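Local coordinates for protein putative pectin lyase (Geobacillus virus E2, PDB 7CHU) that serves as a tailspike of a thermophilic deep-sea bacteriophage and probably binds or cleaves polysaccharide on the host surface, at residues C146-F160 with M177-L191. Numbering follows the deposited sequence.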
loop_
_atom_site.group_PDB
_atom_site.type_symbol
_atom_site.label_atom_id
_atom_site.label_comp_id
_atom_site.label_asym_id
_atom_site.label_seq_id
_atom_site.Cartn_x
_atom_site.Cartn_y
_atom_site.Cartn_z
ATOM N N CYS A 146 16.166 -18.098 15.183
ATOM C CA CYS A 146 16.585 -18.658 13.901
ATOM C C CYS A 146 16.553 -20.185 13.942
ATOM O O CYS A 146 17.242 -20.807 14.759
ATOM C CB CYS A 146 17.981 -18.157 13.530
ATOM S SG CYS A 146 18.548 -18.742 11.878
ATOM N N ILE A 147 15.767 -20.785 13.056
ATOM C CA ILE A 147 15.734 -22.236 12.896
ATOM C C ILE A 147 16.807 -22.613 11.880
ATOM O O ILE A 147 16.803 -22.105 10.752
ATOM C CB ILE A 147 14.343 -22.701 12.442
ATOM C CG1 ILE A 147 13.214 -22.039 13.271
ATOM C CG2 ILE A 147 14.247 -24.212 12.465
ATOM C CD1 ILE A 147 13.217 -22.325 14.772
ATOM N N LYS A 148 17.768 -23.437 12.294
ATOM C CA LYS A 148 18.874 -23.870 11.448
ATOM C C LYS A 148 18.622 -25.301 10.982
ATOM O O LYS A 148 18.711 -26.243 11.774
ATOM C CB LYS A 148 20.205 -23.778 12.188
ATOM C CG LYS A 148 20.562 -22.353 12.618
ATOM C CD LYS A 148 21.372 -21.593 11.603
ATOM C CE LYS A 148 21.909 -20.285 12.202
ATOM N NZ LYS A 148 22.610 -19.459 11.170
ATOM N N SER A 149 18.335 -25.471 9.702
ATOM C CA SER A 149 17.974 -26.789 9.180
ATOM C C SER A 149 19.207 -27.587 8.796
ATOM O O SER A 149 20.145 -27.051 8.201
ATOM C CB SER A 149 17.081 -26.649 7.947
ATOM O OG SER A 149 16.624 -27.919 7.497
ATOM N N THR A 150 19.177 -28.889 9.080
ATOM C CA THR A 150 20.107 -29.831 8.467
ATOM C C THR A 150 19.379 -30.810 7.562
ATOM O O THR A 150 19.950 -31.840 7.189
ATOM C CB THR A 150 20.891 -30.620 9.519
ATOM O OG1 THR A 150 20.003 -31.541 10.165
ATOM C CG2 THR A 150 21.520 -29.684 10.563
ATOM N N ILE A 151 18.119 -30.532 7.240
ATOM C CA ILE A 151 17.334 -31.421 6.392
ATOM C C ILE A 151 17.884 -31.396 4.969
ATOM O O ILE A 151 18.078 -30.325 4.376
ATOM C CB ILE A 151 15.858 -31.005 6.425
ATOM C CG1 ILE A 151 15.316 -31.107 7.853
ATOM C CG2 ILE A 151 15.038 -31.803 5.428
ATOM C CD1 ILE A 151 13.890 -30.615 7.967
ATOM N N THR A 152 18.137 -32.578 4.412
ATOM C CA THR A 152 18.666 -32.687 3.054
ATOM C C THR A 152 17.815 -33.544 2.131
ATOM O O THR A 152 18.228 -33.785 0.988
ATOM C CB THR A 152 20.085 -33.288 3.054
ATOM O OG1 THR A 152 20.038 -34.608 3.615
ATOM C CG2 THR A 152 21.061 -32.414 3.842
ATOM N N ASN A 153 16.663 -34.035 2.581
ATOM C CA ASN A 153 15.869 -34.948 1.766
ATOM C C ASN A 153 14.753 -34.235 1.020
ATOM O O ASN A 153 13.825 -34.893 0.526
ATOM C CB ASN A 153 15.293 -36.085 2.615
ATOM C CG ASN A 153 14.384 -35.567 3.716
ATOM O OD1 ASN A 153 14.047 -34.380 3.751
ATOM N ND2 ASN A 153 13.991 -36.438 4.615
ATOM N N GLY A 154 14.832 -32.910 0.907
ATOM C CA GLY A 154 13.821 -32.154 0.198
ATOM C C GLY A 154 12.576 -31.836 1.001
ATOM O O GLY A 154 11.674 -31.178 0.473
ATOM N N ASN A 155 12.496 -32.272 2.259
ATOM C CA ASN A 155 11.338 -31.969 3.087
ATOM C C ASN A 155 11.380 -30.529 3.577
ATOM O O ASN A 155 12.442 -29.903 3.606
ATOM C CB ASN A 155 11.273 -32.902 4.299
ATOM C CG ASN A 155 10.471 -34.172 4.021
ATOM O OD1 ASN A 155 9.782 -34.279 3.005
ATOM N ND2 ASN A 155 10.566 -35.141 4.924
ATOM N N PRO A 156 10.236 -29.987 3.987
ATOM C CA PRO A 156 10.226 -28.647 4.585
ATOM C C PRO A 156 10.673 -28.675 6.039
ATOM O O PRO A 156 10.614 -29.706 6.707
ATOM C CB PRO A 156 8.762 -28.212 4.466
ATOM C CG PRO A 156 7.980 -29.488 4.354
ATOM C CD PRO A 156 8.879 -30.464 3.652
ATOM N N VAL A 157 11.151 -27.516 6.508
ATOM C CA VAL A 157 11.445 -27.350 7.931
ATOM C C VAL A 157 10.143 -27.307 8.717
ATOM O O VAL A 157 9.948 -28.063 9.676
ATOM C CB VAL A 157 12.285 -26.081 8.171
ATOM C CG1 VAL A 157 12.596 -25.926 9.646
ATOM C CG2 VAL A 157 13.573 -26.137 7.406
ATOM N N PHE A 158 9.214 -26.446 8.292
ATOM C CA PHE A 158 7.867 -26.382 8.849
ATOM C C PHE A 158 6.887 -26.751 7.746
ATOM O O PHE A 158 6.797 -26.038 6.742
ATOM C CB PHE A 158 7.534 -24.978 9.369
ATOM C CG PHE A 158 8.290 -24.579 10.593
ATOM C CD1 PHE A 158 8.263 -25.371 11.736
ATOM C CD2 PHE A 158 8.999 -23.386 10.618
ATOM C CE1 PHE A 158 8.948 -24.982 12.877
ATOM C CE2 PHE A 158 9.680 -22.992 11.753
ATOM C CZ PHE A 158 9.664 -23.786 12.880
ATOM N N GLU A 159 6.103 -27.810 7.971
ATOM C CA GLU A 159 5.029 -28.212 7.074
ATOM C C GLU A 159 3.687 -27.877 7.722
ATOM O O GLU A 159 3.328 -28.465 8.752
ATOM C CB GLU A 159 5.118 -29.714 6.750
ATOM C CG GLU A 159 4.128 -30.157 5.658
ATOM C CD GLU A 159 4.030 -31.699 5.469
ATOM O OE1 GLU A 159 4.147 -32.461 6.455
ATOM O OE2 GLU A 159 3.807 -32.153 4.327
ATOM N N PHE A 160 2.937 -26.958 7.104
ATOM C CA PHE A 160 1.555 -26.659 7.471
ATOM C C PHE A 160 0.672 -27.356 6.444
ATOM O O PHE A 160 0.708 -27.007 5.263
ATOM C CB PHE A 160 1.253 -25.149 7.466
ATOM C CG PHE A 160 2.029 -24.325 8.478
ATOM C CD1 PHE A 160 3.342 -23.945 8.221
ATOM C CD2 PHE A 160 1.427 -23.898 9.666
ATOM C CE1 PHE A 160 4.047 -23.174 9.136
ATOM C CE2 PHE A 160 2.118 -23.129 10.585
ATOM C CZ PHE A 160 3.442 -22.779 10.323
ATOM N N MET A 177 10.615 -14.584 13.052
ATOM C CA MET A 177 11.647 -15.613 13.135
ATOM C C MET A 177 12.169 -15.898 11.727
ATOM O O MET A 177 11.535 -15.534 10.733
ATOM C CB MET A 177 11.115 -16.903 13.790
ATOM C CG MET A 177 10.248 -17.764 12.870
ATOM S SD MET A 177 9.823 -19.405 13.598
ATOM C CE MET A 177 8.859 -18.837 14.951
ATOM N N CYS A 178 13.342 -16.545 11.658
ATOM C CA CYS A 178 14.008 -16.906 10.401
ATOM C C CYS A 178 14.098 -18.426 10.304
ATOM O O CYS A 178 14.333 -19.107 11.310
ATOM C CB CYS A 178 15.450 -16.312 10.301
ATOM S SG CYS A 178 16.355 -16.613 8.694
ATOM N N ILE A 179 13.901 -18.955 9.096
ATOM C CA ILE A 179 14.265 -20.329 8.760
ATOM C C ILE A 179 15.491 -20.263 7.856
ATOM O O ILE A 179 15.434 -19.676 6.767
ATOM C CB ILE A 179 13.121 -21.086 8.069
ATOM C CG1 ILE A 179 11.996 -21.379 9.060
ATOM C CG2 ILE A 179 13.655 -22.411 7.489
ATOM C CD1 ILE A 179 11.000 -20.220 9.247
ATOM N N ASP A 180 16.599 -20.854 8.304
ATOM C CA ASP A 180 17.869 -20.834 7.576
ATOM C C ASP A 180 18.188 -22.261 7.138
ATOM O O ASP A 180 18.507 -23.118 7.979
ATOM C CB ASP A 180 18.974 -20.248 8.455
ATOM C CG ASP A 180 20.349 -20.256 7.789
ATOM O OD1 ASP A 180 20.505 -20.734 6.625
ATOM O OD2 ASP A 180 21.298 -19.779 8.457
ATOM N N GLY A 181 18.101 -22.508 5.816
ATOM C CA GLY A 181 18.315 -23.841 5.261
ATOM C C GLY A 181 19.766 -24.268 5.184
ATOM O O GLY A 181 20.042 -25.438 4.895
ATOM N N GLN A 182 20.692 -23.341 5.446
ATOM C CA GLN A 182 22.134 -23.614 5.456
ATOM C C GLN A 182 22.593 -24.232 4.135
ATOM O O GLN A 182 23.524 -25.041 4.104
ATOM C CB GLN A 182 22.535 -24.495 6.646
ATOM C CG GLN A 182 22.083 -23.926 8.014
ATOM C CD GLN A 182 22.696 -24.655 9.201
ATOM O OE1 GLN A 182 23.698 -24.207 9.738
ATOM N NE2 GLN A 182 22.075 -25.760 9.642
ATOM N N ASN A 183 21.935 -23.847 3.037
ATOM C CA ASN A 183 22.238 -24.347 1.695
ATOM C C ASN A 183 21.961 -25.832 1.552
ATOM O O ASN A 183 22.391 -26.453 0.574
ATOM C CB ASN A 183 23.682 -24.035 1.297
ATOM C CG ASN A 183 23.931 -22.545 1.192
ATOM O OD1 ASN A 183 24.861 -22.012 1.790
ATOM N ND2 ASN A 183 23.066 -21.863 0.467
ATOM N N ASN A 184 21.224 -26.411 2.493
ATOM C CA ASN A 184 20.814 -27.799 2.377
ATOM C C ASN A 184 19.595 -27.945 1.469
ATOM O O ASN A 184 18.864 -26.985 1.201
ATOM C CB ASN A 184 20.517 -28.379 3.753
ATOM C CG ASN A 184 21.755 -28.453 4.614
ATOM O OD1 ASN A 184 21.774 -28.003 5.761
ATOM N ND2 ASN A 184 22.804 -29.002 4.057
ATOM N N ASP A 185 19.376 -29.174 1.000
ATOM C CA ASP A 185 18.212 -29.482 0.160
ATOM C C ASP A 185 16.988 -29.682 1.049
ATOM O O ASP A 185 16.579 -30.806 1.373
ATOM C CB ASP A 185 18.465 -30.703 -0.713
ATOM C CG ASP A 185 17.319 -30.984 -1.663
ATOM O OD1 ASP A 185 16.353 -30.180 -1.739
ATOM O OD2 ASP A 185 17.383 -32.024 -2.339
ATOM N N CYS A 186 16.396 -28.553 1.447
ATOM C CA CYS A 186 15.167 -28.514 2.232
ATOM C C CYS A 186 14.306 -27.363 1.728
ATOM O O CYS A 186 14.814 -26.410 1.135
ATOM C CB CYS A 186 15.441 -28.372 3.736
ATOM S SG CYS A 186 16.211 -26.784 4.191
ATOM N N ILE A 187 12.992 -27.482 1.923
ATOM C CA ILE A 187 12.058 -26.373 1.762
ATOM C C ILE A 187 12.023 -25.613 3.088
ATOM O O ILE A 187 12.064 -26.225 4.152
ATOM C CB ILE A 187 10.661 -26.891 1.367
ATOM C CG1 ILE A 187 10.713 -27.572 -0.018
ATOM C CG2 ILE A 187 9.603 -25.743 1.415
ATOM C CD1 ILE A 187 9.522 -28.481 -0.296
ATOM N N GLY A 188 11.984 -24.286 3.040
ATOM C CA GLY A 188 11.937 -23.557 4.292
ATOM C C GLY A 188 10.606 -23.740 4.974
ATOM O O GLY A 188 10.528 -24.239 6.101
ATOM N N VAL A 189 9.539 -23.356 4.284
ATOM C CA VAL A 189 8.185 -23.420 4.820
ATOM C C VAL A 189 7.297 -23.946 3.714
ATOM O O VAL A 189 7.371 -23.463 2.576
ATOM C CB VAL A 189 7.673 -22.040 5.290
ATOM C CG1 VAL A 189 6.195 -22.118 5.691
ATOM C CG2 VAL A 189 8.543 -21.486 6.410
ATOM N N SER A 190 6.459 -24.919 4.043
ATOM C CA SER A 190 5.478 -25.471 3.121
ATOM C C SER A 190 4.079 -25.201 3.639
ATOM O O SER A 190 3.775 -25.524 4.794
ATOM C CB SER A 190 5.677 -26.977 2.948
ATOM O OG SER A 190 4.822 -27.482 1.943
ATOM N N LEU A 191 3.220 -24.670 2.763
ATOM C CA LEU A 191 1.832 -24.341 3.071
ATOM C C LEU A 191 0.923 -25.060 2.082
ATOM O O LEU A 191 1.130 -24.966 0.867
ATOM C CB LEU A 191 1.576 -22.813 3.004
ATOM C CG LEU A 191 2.502 -21.848 3.765
ATOM C CD1 LEU A 191 2.026 -20.369 3.620
ATOM C CD2 LEU A 191 2.608 -22.215 5.247
HETATM O O HOH W 1 19.534 -34.298 -1.304
HETATM O O HOH W 2 2.345 -28.086 3.149
#
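V157, at the corner of 146-160, leads its CG2 inward to I179, which comes from the neighbouring ladder; the two side chains run antiparallel past one another, V157 CG2 lodging 3.7 Å from I179 CG2. Beside them the F158 ring crosses I179, whose CD1 lies in the ring plane at its edge, while M177 SD approaches CE2 of F158 obliquely at 4.0 Å in a Met-aromatic contact. I179 thus fills the hollow between V157 and the ring. Further along, CD2 of L191 nestles 3.5 Å from CD1 of F160, the two side chains running alongside each other. These apolar groups point into the core of a right-handed parallel beta-helix, the fold of the pectate lyase-like family, and the segments are equivalent parts of successive coils. Two parallel ladders join them, 146-149 on 177-180 and 156-160 on 187-191, their register shifted by one residue across the intervening loops. On the outward face of its ladder, P156 lays its ring against S190, CB to CB 3.7 Å. K148 bends at chi2 (-91°) to form a salt bridge with D180. Its NZ lies 3.0 Å from D180 OD2, on the anti side of the carboxylate; S109 of a second subunit packs on K148. Q182 reaches back over the S149 carbonyl, NE2 donating to S149 O at 2.7 Å from above the carbonyl plane. Next to the G181-N184 type I' turn, CB of C186 sits 3.8 Å from CB of I151.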